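Local coordinates for predicted acetamidase/formamidase (PDB 3TKK), which probably hydrolyses carbon-nitrogen bonds of linear amides such as formamide or acetamide, and binds zinc and calcium ions, at residues T256-T260 against E261-T265; W292-S296 against Y297-F301. All blocks are in the same frame, centred on the assembly; numbering follows the deposited sequence.

Interaction 1: residues T256-T260 against E261-T265; sequences TDLST and EGIAT. With CA (calcium ion), chain E.
Ser259 OG accepts from Gly262 N at 3.0 Å, and the bond is nearly straight (168°). The same oxygen takes a second, weak and bent bond from Glu261 N. The hydroxyl can do this because chi1 of 77° sets OG between its own backbone N and carbonyl carbon, turned back over the first turn of the helix. Ser259 is the N-cap of helix 260-270, and these are its capping bonds. Its carbonyl joins the helix as well, since Ile263 N reaches Ser259 O at 2.9 Å. Ala264 N repeats the pattern on Thr260 O. Glu261 OE2 comes within 3.7 Å of Ser259 OG, too far for a hydrogen bond.

The apolar side of the turn is made by Leu258 and Ile263, whose side chains cross obliquely. Leu258 CD1 meets Ile263 CG1 at 3.7 Å, and the same CG1 lies 3.2 Å from Ser259 O. Ile263 CG1 stands beside its backbone N (chi1 -68°), on the side of Leu258. Ile263 also packs on Ala249 and Phe252 of helix 237-255. Before the cap, Thr256 OG1 accepts from Leu258 N at 3.1 Å, an ST turn. Thr256 O binds a calcium ion at 2.2 Å, and Lys253 O is a further ligand. A water on the calcium donates to Leu258 O. Thr260 packs against Met105, and Ala264 against Thr94, of the second subunit.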
loop_
_atom_site.group_PDB
_atom_site.type_symbol
_atom_site.label_atom_id
_atom_site.label_comp_id
_atom_site.label_asym_id
_atom_site.label_seq_id
_atom_site.Cartn_x
_atom_site.Cartn_y
_atom_site.Cartn_z
ATOM N N THR A 256 13.410 5.362 -21.724
ATOM C CA THR A 256 13.744 6.767 -21.509
ATOM C C THR A 256 15.267 6.992 -21.411
ATOM O O THR A 256 16.014 6.062 -21.338
ATOM C CB THR A 256 13.052 7.411 -20.233
ATOM O OG1 THR A 256 13.761 7.095 -19.022
ATOM C CG2 THR A 256 11.648 7.006 -20.074
ATOM N N ASP A 257 15.696 8.247 -21.328
ATOM C CA ASP A 257 17.087 8.553 -21.111
ATOM C C ASP A 257 17.265 9.094 -19.692
ATOM O O ASP A 257 18.264 9.763 -19.357
ATOM C CB ASP A 257 17.566 9.550 -22.168
ATOM C CG ASP A 257 16.915 10.936 -22.024
ATOM O OD1 ASP A 257 16.075 11.134 -21.091
ATOM O OD2 ASP A 257 17.227 11.824 -22.855
ATOM N N LEU A 258 16.285 8.837 -18.857
ATOM C CA LEU A 258 16.436 9.274 -17.445
ATOM C C LEU A 258 17.566 8.440 -16.828
ATOM O O LEU A 258 17.653 7.212 -17.080
ATOM C CB LEU A 258 15.175 8.979 -16.716
ATOM C CG LEU A 258 14.178 10.049 -16.271
ATOM C CD1 LEU A 258 13.430 9.426 -15.072
ATOM C CD2 LEU A 258 14.810 11.437 -15.848
ATOM N N SER A 259 18.455 9.080 -16.103
ATOM C CA SER A 259 19.492 8.343 -15.395
ATOM C C SER A 259 18.872 7.500 -14.273
ATOM O O SER A 259 17.707 7.667 -13.943
ATOM C CB SER A 259 20.500 9.259 -14.787
ATOM O OG SER A 259 20.007 9.869 -13.583
ATOM N N THR A 260 19.669 6.610 -13.701
ATOM C CA THR A 260 19.180 5.771 -12.637
ATOM C C THR A 260 18.763 6.640 -11.452
ATOM O O THR A 260 17.752 6.327 -10.769
ATOM C CB THR A 260 20.261 4.822 -12.116
ATOM O OG1 THR A 260 20.779 4.034 -13.202
ATOM C CG2 THR A 260 19.613 3.878 -11.067
ATOM N N GLU A 261 19.519 7.723 -11.194
ATOM C CA GLU A 261 19.203 8.474 -9.987
ATOM C C GLU A 261 17.977 9.331 -10.265
ATOM O O GLU A 261 17.165 9.518 -9.360
ATOM C CB GLU A 261 20.399 9.228 -9.336
ATOM C CG GLU A 261 21.634 9.403 -10.018
ATOM C CD GLU A 261 22.435 8.149 -10.439
ATOM O OE1 GLU A 261 23.203 7.512 -9.648
ATOM O OE2 GLU A 261 22.445 7.955 -11.624
ATOM N N GLY A 262 17.834 9.793 -11.529
ATOM C CA GLY A 262 16.600 10.431 -11.990
ATOM C C GLY A 262 15.392 9.469 -11.730
ATOM O O GLY A 262 14.393 9.856 -11.141
ATOM N N ILE A 263 15.542 8.224 -12.135
ATOM C CA ILE A 263 14.553 7.213 -11.919
ATOM C C ILE A 263 14.264 7.008 -10.430
ATOM O O ILE A 263 13.104 7.138 -10.037
ATOM C CB ILE A 263 14.945 5.903 -12.625
ATOM C CG1 ILE A 263 14.873 6.100 -14.132
ATOM C CG2 ILE A 263 14.033 4.750 -12.189
ATOM C CD1 ILE A 263 15.535 4.914 -14.982
ATOM N N ALA A 264 15.318 6.726 -9.632
ATOM C CA ALA A 264 15.134 6.414 -8.226
ATOM C C ALA A 264 14.493 7.570 -7.462
ATOM O O ALA A 264 13.593 7.347 -6.591
ATOM C CB ALA A 264 16.473 6.024 -7.548
ATOM N N THR A 265 14.934 8.798 -7.758
ATOM C CA THR A 265 14.400 9.933 -6.982
ATOM C C THR A 265 12.985 10.303 -7.440
ATOM O O THR A 265 12.123 10.747 -6.615
ATOM C CB THR A 265 15.288 11.168 -7.034
ATOM O OG1 THR A 265 15.507 11.561 -8.386
ATOM C CG2 THR A 265 16.680 10.917 -6.304
HETATM CA CA CA E . 17.666 4.569 -21.446
HETATM O O HOH W 1 18.280 5.749 -19.674
HETATM O O HOH W 2 19.527 3.924 -20.892
#

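Interaction 2: residues W292-S296 against Y297-F301; sequences WILES and YGIRF
Leu294 and Ile299 form the tight, buried side of this helix end. Leu294 CD1 meets Ile299 CG2 at 3.6 Å, and the two branched chains cross at a slant. Both also pack on Phe252 of helix 237-255. Beside them, the Tyr297 ring turns an edge to the backbone, with CD1 3.3 Å from Ile293 O near the ring plane. With CG beside its own backbone N (chi1 -61°), the ring runs alongside Ile293, and CE1 lies 4.1 Å from Ile293 CG2. Leu266 of helix 260-270 packs on the Tyr297 side chain, and Lys125 of the second subunit makes a cation-pi contact with the ring. Replacing Tyr297 by an alanine would remove the ring, and would probably open a gap beside Ile293 and leave Lys125 of the second subunit without its aromatic partner.

The other side is exposed and more loosely joined. Glu295 OE1 forms a salt bridge with Arg300 NH1 at 3.0 Å, at the edge of the guanidinium. The carboxylate and guanidinium planes are 56° apart, and the bond from NH1 to OE2 is weak. A water joins Glu295 OE1 to Ile299 O.

The backbone closes the helix: Ile299 N donates to Leu294 O at 2.9 Å and Gly298 N to Glu295 O at 2.8 Å. Gly298, with phi of 62°, is the C-prime residue of the Schellman motif that ends helix 291-296.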
loop_
_atom_site.group_PDB
_atom_site.type_symbol
_atom_site.label_atom_id
_atom_site.label_comp_id
_atom_site.label_asym_id
_atom_site.label_seq_id
_atom_site.Cartn_x
_atom_site.Cartn_y
_atom_site.Cartn_z
ATOM N N TRP A 292 0.158 10.030 -16.212
ATOM C CA TRP A 292 0.645 11.164 -17.044
ATOM C C TRP A 292 2.197 11.282 -16.963
ATOM O O TRP A 292 2.873 11.833 -17.844
ATOM C CB TRP A 292 -0.038 12.472 -16.642
ATOM C CG TRP A 292 0.316 12.920 -15.270
ATOM C CD1 TRP A 292 -0.220 12.491 -14.099
ATOM C CD2 TRP A 292 1.304 13.915 -14.924
ATOM N NE1 TRP A 292 0.421 13.106 -13.041
ATOM C CE2 TRP A 292 1.321 14.020 -13.536
ATOM C CE3 TRP A 292 2.173 14.727 -15.676
ATOM C CZ2 TRP A 292 2.153 14.907 -12.872
ATOM C CZ3 TRP A 292 2.995 15.613 -15.015
ATOM C CH2 TRP A 292 3.002 15.670 -13.620
ATOM N N ILE A 293 2.776 10.792 -15.887
ATOM C CA ILE A 293 4.239 10.681 -15.829
ATOM C C ILE A 293 4.775 9.724 -16.894
ATOM O O ILE A 293 5.630 10.091 -17.703
ATOM C CB ILE A 293 4.713 10.152 -14.452
ATOM C CG1 ILE A 293 4.089 10.924 -13.290
ATOM C CG2 ILE A 293 6.201 10.235 -14.345
ATOM C CD1 ILE A 293 5.002 11.828 -12.646
ATOM N N LEU A 294 4.270 8.498 -16.970
ATOM C CA LEU A 294 4.750 7.638 -18.030
ATOM C C LEU A 294 4.496 8.319 -19.386
ATOM O O LEU A 294 5.314 8.293 -20.336
ATOM C CB LEU A 294 3.981 6.312 -18.063
ATOM C CG LEU A 294 3.933 5.273 -16.968
ATOM C CD1 LEU A 294 4.691 4.071 -17.425
ATOM C CD2 LEU A 294 4.410 5.749 -15.614
ATOM N N GLU A 295 3.322 8.903 -19.491
ATOM C CA GLU A 295 2.912 9.570 -20.742
ATOM C C GLU A 295 3.939 10.638 -21.120
ATOM O O GLU A 295 4.368 10.716 -22.257
ATOM C CB GLU A 295 1.528 10.173 -20.534
ATOM C CG GLU A 295 0.896 10.898 -21.719
ATOM C CD GLU A 295 1.014 10.110 -23.010
ATOM O OE1 GLU A 295 1.196 8.869 -22.985
ATOM O OE2 GLU A 295 0.926 10.743 -24.066
ATOM N N SER A 296 4.360 11.461 -20.170
ATOM C CA SER A 296 5.326 12.484 -20.550
ATOM C C SER A 296 6.537 11.867 -21.203
ATOM O O SER A 296 7.064 12.445 -22.153
ATOM C CB SER A 296 5.768 13.285 -19.367
ATOM O OG SER A 296 4.685 14.054 -18.899
ATOM N N TYR A 297 6.992 10.702 -20.717
ATOM C CA TYR A 297 8.226 10.132 -21.275
ATOM C C TYR A 297 7.908 9.191 -22.356
ATOM O O TYR A 297 8.716 8.300 -22.664
ATOM C CB TYR A 297 9.111 9.442 -20.257
ATOM C CG TYR A 297 9.639 10.302 -19.141
ATOM C CD1 TYR A 297 8.857 10.506 -18.043
ATOM C CD2 TYR A 297 10.923 10.868 -19.151
ATOM C CE1 TYR A 297 9.262 11.195 -16.974
ATOM C CE2 TYR A 297 11.367 11.639 -18.023
ATOM C CZ TYR A 297 10.491 11.787 -16.946
ATOM O OH TYR A 297 10.728 12.450 -15.735
ATOM N N GLY A 298 6.723 9.368 -22.942
ATOM C CA GLY A 298 6.369 8.638 -24.141
ATOM C C GLY A 298 6.335 7.136 -23.914
ATOM O O GLY A 298 6.516 6.357 -24.866
ATOM N N ILE A 299 6.102 6.729 -22.651
ATOM C CA ILE A 299 5.976 5.306 -22.311
ATOM C C ILE A 299 4.553 4.783 -22.535
ATOM O O ILE A 299 3.646 5.060 -21.738
ATOM C CB ILE A 299 6.452 5.016 -20.847
ATOM C CG1 ILE A 299 7.882 5.507 -20.644
ATOM C CG2 ILE A 299 6.436 3.540 -20.579
ATOM C CD1 ILE A 299 8.486 5.045 -19.351
ATOM N N ARG A 300 4.341 4.036 -23.625
ATOM C CA ARG A 300 3.027 3.418 -23.863
ATOM C C ARG A 300 3.153 2.014 -24.419
ATOM O O ARG A 300 3.716 1.795 -25.492
ATOM C CB ARG A 300 2.167 4.294 -24.765
ATOM C CG ARG A 300 2.984 4.964 -25.807
ATOM C CD ARG A 300 2.202 5.966 -26.634
ATOM N NE ARG A 300 3.170 6.953 -27.088
ATOM C CZ ARG A 300 3.255 8.187 -26.609
ATOM N NH1 ARG A 300 2.389 8.619 -25.706
ATOM N NH2 ARG A 300 4.198 8.995 -27.048
ATOM N N PHE A 301 2.663 1.038 -23.665
ATOM C CA PHE A 301 2.813 -0.330 -24.107
ATOM C C PHE A 301 1.852 -0.592 -25.252
ATOM O O PHE A 301 2.235 -1.171 -26.303
ATOM C CB PHE A 301 2.463 -1.285 -22.989
ATOM C CG PHE A 301 2.889 -0.823 -21.644
ATOM C CD1 PHE A 301 1.960 -0.565 -20.668
ATOM C CD2 PHE A 301 4.236 -0.648 -21.357
ATOM C CE1 PHE A 301 2.358 -0.132 -19.447
ATOM C CE2 PHE A 301 4.636 -0.248 -20.137
ATOM C CZ PHE A 301 3.708 0.031 -19.175
ATOM O OXT PHE A 301 0.662 -0.231 -25.096
HETATM O O HOH W 3 1.292 6.697 -21.753
#

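In the fold
Along the chain, interaction 1 comes first and closes before interaction 2 opens. The two neither nest nor cross. Helix 237-255 leads into 256-260, and interaction 1 closes this short turn at the start of helix 260-270. Strands 272-277 and 283-290 follow, then helix 291-296, whose end is closed by interaction 2 near the C terminus. The contacts meet in space, with centres about 14 Å apart. Thr256 CG2 packs on Tyr297 CB at 3.5 Å and on Ile299 CD1, while Leu258 rests on the Tyr297 ring. Phe252 of helix 237-255 touches both. Together they tie the three helices to each other, and both contacts reach the second subunit.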